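Ethylbenzene dehydrogenase alpha-subunit (Aromatoleum aromaticum, PDB 2IVF) is a molybdenum- and iron-sulfur-containing subunit of the molybdopterin oxidoreductase family that binds two pterin guanine dinucleotide cofactors and one iron-sulfur cluster. Local coordinates at residues K234-Y239 against Y955-S960; F251-N256 against V279-D284; S442-S447 against G477-A482. All coordinates share one frame; numbering follows the deposited sequence.

Contacts 2 and 3 share one four-stranded parallel sheet, in which strands 249-253 and 440-444 are neighbours: contact 2 joins the first of them to strand 277-281, and contact 3 joins the second to the loop 477-482. Their centres lie about 12 Å apart, and both touch MGD. Contact 1 pairs two loops, its centre about 11 Å from that of contact 3 and about 22 Å from that of contact 2. It meets contact 3 mainly through His-236 with Trp-481 and Tyr-239 with Ser-442. Along the chain contact 2 closes before contact 3 opens, and both are nested inside the long loop closed by contact 1, which ties the C-terminal part of the chain to the cofactor-binding region.

Contact 1 of 3, residues K234-Y239 against Y955-S960; sequences KMHMGY and YFMNGS
Asn-958 meets both Met-235 and His-236 with its carboxamide, and following it outward gives the polar core of this contact between two loops. Its CB lies over one face of the Tyr-955 ring, and Met-235 CE approaches it from the other segment. With CG beside the backbone N (chi1 -68°), the amide reaches across to 234-239. Asn-958 OD1 packs against the thioether of Met-235, 3.1 Å from CG and 3.2 Å from CE, and accepts a hydrogen bond from a bridging water at 2.9 Å. That water also accepts from Met-235 N and is hydrogen-bonded to Tyr-955 OH. The other branch, Asn-958 ND2, donates to His-236 NE2 over 3.2 Å in a nearly straight bond (171°). The imidazole nitrogen lies in the amide plane, whereas ND2 is tilted from the ring plane. The second N-H of Asn-958 ND2 goes back to Phe-956 O at 2.7 Å, within the type II turn 955-958. Met-957 crosses the histidine at about a right angle, its CE 3.5 Å from His-236 NE2. At the far side of the ring, ND1 is hydrogen-bonded to Trp-481 O, and the indole of that residue stacks on the imidazole. Asparagine suits this place because it offers a donor and an acceptor on one flat group. Since NE2 accepts from the amide while ND1 faces a carbonyl, the bonding is consistent with a neutral imidazole protonated on ND1.

Contact 2 of 3, residues F251-N256 against V279-D284; sequences FMTCSN and VVIAPD. With MGD (2-amino-5,6-dimercapto-7-methyl-3,7,8a,9-tetrahydro-8-oxa-1,3,9,10-tetraaza-anthracen-4-one guanosine dinucleotide), chain M.
Met-252 is held between Val-279 and Ile-281 by two backbone hydrogen bonds, Met-252 N to Val-279 O and Ile-281 N to Met-252 O, both 2.8 Å, the pattern of parallel strands. CA-H...O contacts supplement them, among them Thr-253 CA to Ile-281 O at 3.4 Å. On the face carrying Phe-251, Val-279 and Ile-281, Phe-251 runs alongside Val-279 and its CD1 lies 3.7 Å from Ile-281 CD1; on the other, Met-252 CB meets Val-280 CG2. Branched and aromatic side chains suit the first face, where Trp-307 meets Phe-251 edge-to-face. Ile-281 O accepts from a water that also binds Ser-255 N, and from MGD N2 at 2.8 Å. Asn-256 N donates to MGD O1A over 2.9 Å, and the ribose hydroxyl O2' donates to Asp-284 OD1 at 2.7 Å; a carboxylate is well suited to receive it. Cys-254 SG lies 3.4 Å from MGD C2, while Pro-283 CD, 3.3 Å from MGD C4, provides a compact apolar surface for the guanine. Nucleotide binding where parallel strands give way to loops, with an acidic residue on the ribose, is characteristic of Rossmann-like folds and here forms part of the MGD site.

Contact 3 of 3, residues S442-S447 against G477-A482; sequences SYIGFS and GAFAWA. With MGD (2-amino-5,6-dimercapto-7-methyl-3,7,8a,9-tetrahydro-8-oxa-1,3,9,10-tetraaza-anthracen-4-one guanosine dinucleotide), chain M.
Ser-442 and Ile-444 face Gly-477 and Ala-478 through two straight backbone hydrogen bonds, which attach the loop 477-482 to strand 440-444. Ser-442 N donates to Gly-477 O at 2.9 Å and Ile-444 N to Ala-478 O at 2.8 Å. Gly-477 adopts backbone angles at which a side chain would strike the preceding carbonyl, hence the glycine. Two waters extend the polar contact: one connects Ser-442 OG with Gly-477 O, the other Tyr-443 OH with Ala-480 N. Tyrosine suits its place by combining this polar tip with a ring whose CE2 packs 4.1 Å from Ala-480 CB. Among the aliphatic contacts, Ile-444 CD1 lies near Ala-478 CB and at the edge of the Phe-479 ring. The aromatic pair is T-shaped: the edge of Phe-446 is directed at one face of Trp-481, planes 60° apart, with CZ 3.4 Å from CZ3 and offset toward the rim of the indole. Trp-481 swings its indole away from its own backbone N (chi1 -153°), turning that face to the phenylalanine. Phe-446 N donates to MGD O2A over 2.9 Å, Phe-446 CD2 lies 3.5 Å from MGD S12, and the Phe-446 side chain is about 5 Å from the molybdenum atom. Ser-447 OG is 2.7 Å from MGD O2B. At Gly-445 a CB would clash with O2A. Strand 440-444 thus ends in a glycine-containing loop at the diphosphate, characteristic of dinucleotide sites at the ends of parallel strands.

Contact 1 of 3, residues K234-Y239 against Y955-S960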
loop_
_atom_site.group_PDB
_atom_site.type_symbol
_atom_site.label_atom_id
_atom_site.label_comp_id
_atom_site.label_asym_id
_atom_site.label_seq_id
_atom_site.Cartn_x
_atom_site.Cartn_y
_atom_site.Cartn_z
ATOM N N LYS A 234 -22.175 1.581 -21.233
ATOM C CA LYS A 234 -21.589 0.536 -20.391
ATOM C C LYS A 234 -20.276 0.975 -19.810
ATOM O O LYS A 234 -19.673 1.933 -20.279
ATOM C CB LYS A 234 -21.403 -0.785 -21.164
ATOM C CG LYS A 234 -20.251 -0.782 -22.184
ATOM C CD LYS A 234 -20.615 -0.067 -23.445
ATOM C CE LYS A 234 -19.579 -0.301 -24.561
ATOM N NZ LYS A 234 -19.502 -1.738 -25.025
ATOM N N MET A 235 -19.828 0.272 -18.777
ATOM C CA MET A 235 -18.607 0.651 -18.109
ATOM C C MET A 235 -17.667 -0.501 -17.883
ATOM O O MET A 235 -16.559 -0.282 -17.476
ATOM C CB MET A 235 -18.879 1.382 -16.787
ATOM C CG MET A 235 -19.456 0.560 -15.694
ATOM S SD MET A 235 -19.779 1.539 -14.172
ATOM C CE MET A 235 -21.412 2.147 -14.546
ATOM N N HIS A 236 -18.116 -1.718 -18.143
ATOM C CA HIS A 236 -17.326 -2.875 -17.831
ATOM C C HIS A 236 -16.353 -3.170 -18.964
ATOM O O HIS A 236 -16.456 -4.187 -19.638
ATOM C CB HIS A 236 -18.217 -4.042 -17.502
ATOM C CG HIS A 236 -18.694 -4.007 -16.098
ATOM N ND1 HIS A 236 -17.826 -3.886 -15.036
ATOM C CD2 HIS A 236 -19.941 -4.030 -15.574
ATOM C CE1 HIS A 236 -18.522 -3.843 -13.911
ATOM N NE2 HIS A 236 -19.806 -3.934 -14.209
ATOM N N MET A 237 -15.418 -2.250 -19.156
ATOM C CA MET A 237 -14.424 -2.328 -20.231
ATOM C C MET A 237 -13.110 -2.214 -19.526
ATOM O O MET A 237 -13.028 -1.538 -18.510
ATOM C CB MET A 237 -14.582 -1.185 -21.201
ATOM C CG MET A 237 -15.999 -1.090 -21.797
ATOM S SD MET A 237 -16.092 0.358 -22.854
ATOM C CE MET A 237 -16.265 1.643 -21.618
ATOM N N GLY A 238 -12.076 -2.867 -20.052
ATOM C CA GLY A 238 -10.773 -2.697 -19.490
ATOM C C GLY A 238 -9.618 -3.036 -20.402
ATOM O O GLY A 238 -9.791 -3.523 -21.510
ATOM N N TYR A 239 -8.411 -2.798 -19.891
ATOM C CA TYR A 239 -7.240 -3.266 -20.551
ATOM C C TYR A 239 -6.365 -3.941 -19.529
ATOM O O TYR A 239 -6.574 -3.798 -18.314
ATOM C CB TYR A 239 -6.515 -2.105 -21.238
ATOM C CG TYR A 239 -6.108 -0.927 -20.354
ATOM C CD1 TYR A 239 -6.885 0.186 -20.247
ATOM C CD2 TYR A 239 -4.887 -0.908 -19.713
ATOM C CE1 TYR A 239 -6.492 1.270 -19.519
ATOM C CE2 TYR A 239 -4.474 0.163 -18.975
ATOM C CZ TYR A 239 -5.270 1.260 -18.862
ATOM O OH TYR A 239 -4.852 2.364 -18.102
ATOM N N TYR A 955 -28.516 -1.719 -12.932
ATOM C CA TYR A 955 -28.418 -3.143 -12.662
ATOM C C TYR A 955 -27.132 -3.251 -11.845
ATOM O O TYR A 955 -26.455 -2.244 -11.641
ATOM C CB TYR A 955 -28.383 -3.962 -13.947
ATOM C CG TYR A 955 -27.269 -3.576 -14.908
ATOM C CD1 TYR A 955 -25.996 -4.114 -14.764
ATOM C CD2 TYR A 955 -27.490 -2.712 -15.989
ATOM C CE1 TYR A 955 -24.962 -3.791 -15.641
ATOM C CE2 TYR A 955 -26.422 -2.375 -16.873
ATOM C CZ TYR A 955 -25.176 -2.931 -16.700
ATOM O OH TYR A 955 -24.093 -2.634 -17.553
ATOM N N PHE A 956 -26.817 -4.454 -11.379
ATOM C CA PHE A 956 -25.823 -4.656 -10.334
ATOM C C PHE A 956 -24.504 -3.958 -10.697
ATOM O O PHE A 956 -23.994 -4.118 -11.813
ATOM C CB PHE A 956 -25.634 -6.153 -10.109
ATOM C CG PHE A 956 -24.582 -6.508 -9.073
ATOM C CD1 PHE A 956 -24.524 -5.864 -7.847
ATOM C CD2 PHE A 956 -23.695 -7.545 -9.321
ATOM C CE1 PHE A 956 -23.562 -6.219 -6.894
ATOM C CE2 PHE A 956 -22.727 -7.900 -8.368
ATOM C CZ PHE A 956 -22.671 -7.227 -7.161
ATOM N N MET A 957 -24.000 -3.179 -9.731
ATOM C CA MET A 957 -22.788 -2.370 -9.818
ATOM C C MET A 957 -22.831 -1.177 -10.766
ATOM O O MET A 957 -21.842 -0.419 -10.868
ATOM C CB MET A 957 -21.590 -3.259 -10.153
ATOM C CG MET A 957 -21.436 -4.410 -9.192
ATOM S SD MET A 957 -20.006 -5.419 -9.573
ATOM C CE MET A 957 -20.390 -5.702 -11.285
ATOM N N ASN A 958 -23.954 -0.983 -11.444
ATOM C CA ASN A 958 -24.036 -0.028 -12.527
ATOM C C ASN A 958 -25.263 0.849 -12.412
ATOM O O ASN A 958 -26.367 0.399 -12.586
ATOM C CB ASN A 958 -24.109 -0.764 -13.869
ATOM C CG ASN A 958 -22.843 -1.466 -14.207
ATOM O OD1 ASN A 958 -22.042 -0.965 -15.001
ATOM N ND2 ASN A 958 -22.619 -2.625 -13.592
ATOM N N GLY A 959 -25.059 2.117 -12.130
ATOM C CA GLY A 959 -26.166 3.062 -12.163
ATOM C C GLY A 959 -26.678 3.351 -10.772
ATOM O O GLY A 959 -26.171 2.818 -9.795
ATOM N N SER A 960 -27.693 4.210 -10.718
ATOM C CA SER A 960 -28.252 4.731 -9.459
ATOM C C SER A 960 -27.234 5.706 -8.814
ATOM O O SER A 960 -26.038 5.682 -9.139
ATOM C CB SER A 960 -28.689 3.610 -8.506
ATOM O OG SER A 960 -27.650 3.193 -7.655
HETATM O O HOH W 1 -21.372 -1.751 -17.746
#

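Contact 2 of 3, residues F251-N256 against V279-D284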
loop_
_atom_site.group_PDB
_atom_site.type_symbol
_atom_site.label_atom_id
_atom_site.label_comp_id
_atom_site.label_asym_id
_atom_site.label_seq_id
_atom_site.Cartn_x
_atom_site.Cartn_y
_atom_site.Cartn_z
ATOM N N PHE A 251 -2.356 8.946 -19.893
ATOM C CA PHE A 251 -2.933 9.820 -18.870
ATOM C C PHE A 251 -3.368 9.054 -17.630
ATOM O O PHE A 251 -4.324 8.263 -17.685
ATOM C CB PHE A 251 -4.181 10.552 -19.417
ATOM C CG PHE A 251 -3.880 11.595 -20.413
ATOM C CD1 PHE A 251 -3.465 12.862 -20.019
ATOM C CD2 PHE A 251 -4.052 11.343 -21.757
ATOM C CE1 PHE A 251 -3.178 13.837 -20.951
ATOM C CE2 PHE A 251 -3.802 12.321 -22.686
ATOM C CZ PHE A 251 -3.334 13.564 -22.294
ATOM N N MET A 252 -2.680 9.291 -16.507
ATOM C CA MET A 252 -3.085 8.770 -15.204
ATOM C C MET A 252 -3.868 9.871 -14.547
ATOM O O MET A 252 -3.299 10.929 -14.287
ATOM C CB MET A 252 -1.855 8.439 -14.361
ATOM C CG MET A 252 -1.054 7.299 -14.946
ATOM S SD MET A 252 -1.942 5.760 -14.602
ATOM C CE MET A 252 -1.524 4.778 -16.011
ATOM N N THR A 253 -5.161 9.648 -14.281
ATOM C CA THR A 253 -6.006 10.731 -13.801
ATOM C C THR A 253 -6.935 10.193 -12.731
ATOM O O THR A 253 -7.315 9.024 -12.780
ATOM C CB THR A 253 -6.808 11.357 -14.942
ATOM O OG1 THR A 253 -7.563 12.429 -14.397
ATOM C CG2 THR A 253 -7.725 10.360 -15.672
ATOM N N CYS A 254 -7.257 11.015 -11.741
ATOM C CA CYS A 254 -8.106 10.564 -10.645
ATOM C C CYS A 254 -7.616 9.227 -10.118
ATOM O O CYS A 254 -8.410 8.415 -9.741
ATOM C CB CYS A 254 -9.561 10.465 -11.093
ATOM S SG CYS A 254 -10.241 12.087 -11.257
ATOM N N SER A 255 -6.298 9.019 -10.079
ATOM C CA SER A 255 -5.756 7.709 -9.758
ATOM C C SER A 255 -4.336 7.908 -9.193
ATOM O O SER A 255 -3.783 9.005 -9.290
ATOM C CB SER A 255 -5.774 6.825 -11.010
ATOM O OG SER A 255 -4.789 7.247 -11.945
ATOM N N ASN A 256 -3.778 6.870 -8.578
ATOM C CA ASN A 256 -2.503 6.985 -7.878
ATOM C C ASN A 256 -1.839 5.608 -7.824
ATOM O O ASN A 256 -1.697 5.002 -6.756
ATOM C CB ASN A 256 -2.734 7.539 -6.486
ATOM C CG ASN A 256 -1.462 7.758 -5.733
ATOM O OD1 ASN A 256 -0.401 7.911 -6.311
ATOM N ND2 ASN A 256 -1.564 7.731 -4.429
ATOM N N VAL A 279 1.606 11.379 -18.409
ATOM C CA VAL A 279 0.969 12.524 -17.844
ATOM C C VAL A 279 0.145 12.113 -16.617
ATOM O O VAL A 279 -0.656 11.176 -16.682
ATOM C CB VAL A 279 0.045 13.199 -18.817
ATOM C CG1 VAL A 279 -0.541 14.462 -18.153
ATOM C CG2 VAL A 279 0.819 13.450 -20.164
ATOM N N VAL A 280 0.346 12.817 -15.507
ATOM C CA VAL A 280 -0.467 12.603 -14.301
ATOM C C VAL A 280 -1.312 13.822 -14.159
ATOM O O VAL A 280 -0.773 14.923 -14.046
ATOM C CB VAL A 280 0.388 12.348 -13.021
ATOM C CG1 VAL A 280 -0.446 12.397 -11.760
ATOM C CG2 VAL A 280 1.140 10.982 -13.114
ATOM N N ILE A 281 -2.630 13.627 -14.242
ATOM C CA ILE A 281 -3.590 14.696 -14.001
ATOM C C ILE A 281 -4.064 14.501 -12.558
ATOM O O ILE A 281 -4.751 13.519 -12.229
ATOM C CB ILE A 281 -4.791 14.656 -14.964
ATOM C CG1 ILE A 281 -4.333 14.624 -16.405
ATOM C CG2 ILE A 281 -5.709 15.872 -14.691
ATOM C CD1 ILE A 281 -5.478 14.431 -17.403
ATOM N N ALA A 282 -3.645 15.420 -11.688
ATOM C CA ALA A 282 -3.923 15.338 -10.270
ATOM C C ALA A 282 -3.846 16.755 -9.715
ATOM O O ALA A 282 -2.988 17.547 -10.147
ATOM C CB ALA A 282 -2.905 14.437 -9.545
ATOM N N PRO A 283 -4.632 17.037 -8.697
ATOM C CA PRO A 283 -4.510 18.358 -8.087
ATOM C C PRO A 283 -3.170 18.516 -7.391
ATOM O O PRO A 283 -2.532 19.564 -7.538
ATOM C CB PRO A 283 -5.693 18.440 -7.128
ATOM C CG PRO A 283 -6.284 17.123 -7.094
ATOM C CD PRO A 283 -5.707 16.235 -8.125
ATOM N N ASP A 284 -2.736 17.469 -6.709
ATOM C CA ASP A 284 -1.438 17.415 -6.059
ATOM C C ASP A 284 -0.428 16.771 -6.981
ATOM O O ASP A 284 -0.762 15.963 -7.859
ATOM C CB ASP A 284 -1.495 16.676 -4.722
ATOM C CG ASP A 284 -2.126 15.273 -4.825
ATOM O OD1 ASP A 284 -3.252 15.176 -5.310
ATOM O OD2 ASP A 284 -1.506 14.309 -4.364
HETATM P PB MGD M . -7.550 6.823 -5.740
HETATM O O1B MGD M . -6.628 6.173 -4.768
HETATM O O2B MGD M . -8.795 7.387 -5.156
HETATM O O3B MGD M . -7.993 5.938 -6.967
HETATM O O3A MGD M . -7.250 3.535 -6.562
HETATM P PA MGD M . -7.282 4.666 -7.687
HETATM O O1A MGD M . -5.881 4.905 -8.048
HETATM O O2A MGD M . -8.210 4.295 -8.740
HETATM O "O5'" MGD M . -6.782 8.013 -6.502
HETATM C "C5'" MGD M . -6.106 9.016 -5.731
HETATM C "C4'" MGD M . -5.730 10.196 -6.623
HETATM O "O4'" MGD M . -6.901 10.885 -7.035
HETATM C "C3'" MGD M . -5.066 11.156 -5.665
HETATM O "O3'" MGD M . -3.668 10.897 -5.718
HETATM C "C2'" MGD M . -5.428 12.526 -6.253
HETATM O "O2'" MGD M . -4.240 13.173 -6.747
HETATM C "C1'" MGD M . -6.404 12.185 -7.391
HETATM N N9 MGD M . -7.519 13.162 -7.383
HETATM C C8 MGD M . -8.337 13.486 -6.371
HETATM N N7 MGD M . -9.252 14.378 -6.769
HETATM C C5 MGD M . -9.004 14.607 -8.084
HETATM C C6 MGD M . -9.540 15.419 -9.073
HETATM O O6 MGD M . -10.477 16.211 -8.912
HETATM N N1 MGD M . -8.971 15.344 -10.348
HETATM C C2 MGD M . -7.880 14.530 -10.690
HETATM N N2 MGD M . -7.380 14.541 -11.974
HETATM N N3 MGD M . -7.394 13.738 -9.725
HETATM C C4 MGD M . -7.915 13.790 -8.462
HETATM C C10 MGD M . -8.409 3.075 -5.970
HETATM C C11 MGD M . -8.377 1.567 -5.967
HETATM O O11 MGD M . -7.250 1.173 -5.300
HETATM C C12 MGD M . -9.640 0.898 -5.406
HETATM S S12 MGD M . -11.239 1.596 -5.627
HETATM C C13 MGD M . -9.528 -0.283 -4.715
HETATM S S13 MGD M . -10.955 -1.049 -4.108
HETATM C C14 MGD M . -8.192 -0.894 -4.466
HETATM N N15 MGD M . -7.812 -0.529 -3.072
HETATM C C16 MGD M . -6.462 -0.400 -2.690
HETATM C C17 MGD M . -6.067 -0.209 -1.391
HETATM O O17 MGD M . -6.903 -0.114 -0.461
HETATM N N18 MGD M . -4.687 -0.089 -1.131
HETATM C C19 MGD M . -3.740 -0.176 -2.104
HETATM N N19 MGD M . -2.448 -0.042 -1.745
HETATM N N20 MGD M . -4.168 -0.326 -3.366
HETATM C C21 MGD M . -5.470 -0.469 -3.662
HETATM N N22 MGD M . -5.880 -0.637 -4.981
HETATM C C23 MGD M . -7.177 -0.246 -5.450
HETATM O O HOH W 2 -4.468 11.228 -10.772
#

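Contact 3 of 3, residues S442-S447 against G477-A482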
loop_
_atom_site.group_PDB
_atom_site.type_symbol
_atom_site.label_atom_id
_atom_site.label_comp_id
_atom_site.label_asym_id
_atom_site.label_seq_id
_atom_site.Cartn_x
_atom_site.Cartn_y
_atom_site.Cartn_z
ATOM N N SER A 442 -5.594 5.977 -21.115
ATOM C CA SER A 442 -5.764 6.585 -19.835
ATOM C C SER A 442 -5.995 5.531 -18.758
ATOM O O SER A 442 -6.452 4.390 -19.016
ATOM C CB SER A 442 -6.977 7.557 -19.876
ATOM O OG SER A 442 -6.842 8.511 -20.901
ATOM N N TYR A 443 -5.687 5.910 -17.536
ATOM C CA TYR A 443 -6.291 5.220 -16.390
ATOM C C TYR A 443 -6.978 6.253 -15.553
ATOM O O TYR A 443 -6.336 7.037 -14.869
ATOM C CB TYR A 443 -5.272 4.462 -15.537
ATOM C CG TYR A 443 -5.951 3.503 -14.561
ATOM C CD1 TYR A 443 -6.343 3.926 -13.272
ATOM C CD2 TYR A 443 -6.273 2.224 -14.955
ATOM C CE1 TYR A 443 -6.984 3.051 -12.420
ATOM C CE2 TYR A 443 -6.878 1.344 -14.093
ATOM C CZ TYR A 443 -7.234 1.765 -12.833
ATOM O OH TYR A 443 -7.937 0.909 -11.989
ATOM N N ILE A 444 -8.300 6.228 -15.640
ATOM C CA ILE A 444 -9.161 6.948 -14.765
ATOM C C ILE A 444 -9.416 6.092 -13.541
ATOM O O ILE A 444 -10.017 5.019 -13.631
ATOM C CB ILE A 444 -10.550 7.188 -15.409
ATOM C CG1 ILE A 444 -10.401 7.809 -16.801
ATOM C CG2 ILE A 444 -11.373 8.125 -14.505
ATOM C CD1 ILE A 444 -11.723 7.977 -17.529
ATOM N N GLY A 445 -8.986 6.596 -12.392
ATOM C CA GLY A 445 -9.170 5.913 -11.146
ATOM C C GLY A 445 -10.481 6.255 -10.514
ATOM O O GLY A 445 -11.292 7.023 -11.027
ATOM N N PHE A 446 -10.654 5.727 -9.339
ATOM C CA PHE A 446 -11.965 5.771 -8.721
ATOM C C PHE A 446 -12.185 6.995 -7.863
ATOM O O PHE A 446 -13.277 7.168 -7.286
ATOM C CB PHE A 446 -12.249 4.455 -8.009
ATOM C CG PHE A 446 -12.490 3.301 -8.945
ATOM C CD1 PHE A 446 -13.630 3.256 -9.751
ATOM C CD2 PHE A 446 -11.585 2.261 -9.026
ATOM C CE1 PHE A 446 -13.865 2.175 -10.628
ATOM C CE2 PHE A 446 -11.825 1.168 -9.903
ATOM C CZ PHE A 446 -12.965 1.146 -10.697
ATOM N N SER A 447 -11.217 7.917 -7.867
ATOM C CA SER A 447 -11.514 9.261 -7.391
ATOM C C SER A 447 -12.479 9.973 -8.318
ATOM O O SER A 447 -13.098 10.950 -7.912
ATOM C CB SER A 447 -10.243 10.088 -7.252
ATOM O OG SER A 447 -9.599 9.814 -6.012
ATOM N N GLY A 477 -7.787 2.722 -24.106
ATOM C CA GLY A 477 -8.422 2.277 -22.910
ATOM C C GLY A 477 -8.490 3.404 -21.898
ATOM O O GLY A 477 -7.873 4.507 -22.088
ATOM N N ALA A 478 -9.309 3.176 -20.875
ATOM C CA ALA A 478 -9.538 4.229 -19.864
ATOM C C ALA A 478 -9.440 3.756 -18.420
ATOM O O ALA A 478 -9.371 4.557 -17.557
ATOM C CB ALA A 478 -10.884 4.944 -20.113
ATOM N N PHE A 479 -9.515 2.451 -18.172
ATOM C CA PHE A 479 -9.596 1.869 -16.863
ATOM C C PHE A 479 -9.548 0.344 -17.008
ATOM O O PHE A 479 -9.401 -0.168 -18.116
ATOM C CB PHE A 479 -10.823 2.350 -16.061
ATOM C CG PHE A 479 -12.095 2.511 -16.870
ATOM C CD1 PHE A 479 -12.789 1.417 -17.378
ATOM C CD2 PHE A 479 -12.639 3.775 -17.055
ATOM C CE1 PHE A 479 -13.971 1.600 -18.073
ATOM C CE2 PHE A 479 -13.821 3.955 -17.740
ATOM C CZ PHE A 479 -14.478 2.876 -18.263
ATOM N N ALA A 480 -9.667 -0.380 -15.895
ATOM C CA ALA A 480 -9.610 -1.823 -15.898
ATOM C C ALA A 480 -10.830 -2.370 -15.172
ATOM O O ALA A 480 -10.730 -2.836 -14.049
ATOM C CB ALA A 480 -8.360 -2.284 -15.229
ATOM N N TRP A 481 -11.972 -2.355 -15.842
ATOM C CA TRP A 481 -13.232 -2.672 -15.196
ATOM C C TRP A 481 -13.977 -3.774 -15.938
ATOM O O TRP A 481 -15.168 -3.898 -15.817
ATOM C CB TRP A 481 -14.032 -1.379 -15.168
ATOM C CG TRP A 481 -15.009 -1.247 -14.084
ATOM C CD1 TRP A 481 -16.291 -0.796 -14.196
ATOM C CD2 TRP A 481 -14.803 -1.527 -12.703
ATOM N NE1 TRP A 481 -16.899 -0.790 -12.967
ATOM C CE2 TRP A 481 -16.002 -1.236 -12.036
ATOM C CE3 TRP A 481 -13.724 -1.992 -11.964
ATOM C CZ2 TRP A 481 -16.148 -1.412 -10.692
ATOM C CZ3 TRP A 481 -13.872 -2.149 -10.611
ATOM C CH2 TRP A 481 -15.069 -1.863 -9.989
ATOM N N ALA A 482 -13.273 -4.516 -16.779
ATOM C CA ALA A 482 -13.791 -5.732 -17.390
ATOM C C ALA A 482 -13.308 -6.904 -16.537
ATOM O O ALA A 482 -12.128 -7.028 -16.258
ATOM C CB ALA A 482 -13.288 -5.861 -18.806
HETATM P PB MGD M . -7.550 6.823 -5.740
HETATM O O1B MGD M . -6.628 6.173 -4.768
HETATM O O2B MGD M . -8.795 7.387 -5.156
HETATM O O3B MGD M . -7.993 5.938 -6.967
HETATM O O3A MGD M . -7.250 3.535 -6.562
HETATM P PA MGD M . -7.282 4.666 -7.687
HETATM O O1A MGD M . -5.881 4.905 -8.048
HETATM O O2A MGD M . -8.210 4.295 -8.740
HETATM O "O5'" MGD M . -6.782 8.013 -6.502
HETATM C "C5'" MGD M . -6.106 9.016 -5.731
HETATM C "C4'" MGD M . -5.730 10.196 -6.623
HETATM O "O4'" MGD M . -6.901 10.885 -7.035
HETATM C "C3'" MGD M . -5.066 11.156 -5.665
HETATM O "O3'" MGD M . -3.668 10.897 -5.718
HETATM C "C2'" MGD M . -5.428 12.526 -6.253
HETATM O "O2'" MGD M . -4.240 13.173 -6.747
HETATM C "C1'" MGD M . -6.404 12.185 -7.391
HETATM N N9 MGD M . -7.519 13.162 -7.383
HETATM C C8 MGD M . -8.337 13.486 -6.371
HETATM N N7 MGD M . -9.252 14.378 -6.769
HETATM C C5 MGD M . -9.004 14.607 -8.084
HETATM C C6 MGD M . -9.540 15.419 -9.073
HETATM O O6 MGD M . -10.477 16.211 -8.912
HETATM N N1 MGD M . -8.971 15.344 -10.348
HETATM C C2 MGD M . -7.880 14.530 -10.690
HETATM N N2 MGD M . -7.380 14.541 -11.974
HETATM N N3 MGD M . -7.394 13.738 -9.725
HETATM C C4 MGD M . -7.915 13.790 -8.462
HETATM C C10 MGD M . -8.409 3.075 -5.970
HETATM C C11 MGD M . -8.377 1.567 -5.967
HETATM O O11 MGD M . -7.250 1.173 -5.300
HETATM C C12 MGD M . -9.640 0.898 -5.406
HETATM S S12 MGD M . -11.239 1.596 -5.627
HETATM C C13 MGD M . -9.528 -0.283 -4.715
HETATM S S13 MGD M . -10.955 -1.049 -4.108
HETATM C C14 MGD M . -8.192 -0.894 -4.466
HETATM N N15 MGD M . -7.812 -0.529 -3.072
HETATM C C16 MGD M . -6.462 -0.400 -2.690
HETATM C C17 MGD M . -6.067 -0.209 -1.391
HETATM O O17 MGD M . -6.903 -0.114 -0.461
HETATM N N18 MGD M . -4.687 -0.089 -1.131
HETATM C C19 MGD M . -3.740 -0.176 -2.104
HETATM N N19 MGD M . -2.448 -0.042 -1.745
HETATM N N20 MGD M . -4.168 -0.326 -3.366
HETATM C C21 MGD M . -5.470 -0.469 -3.662
HETATM N N22 MGD M . -5.880 -0.637 -4.981
HETATM C C23 MGD M . -7.177 -0.246 -5.450
HETATM O O HOH W 3 -8.055 7.203 -22.783
HETATM O O HOH W 4 -10.325 0.434 -13.119
#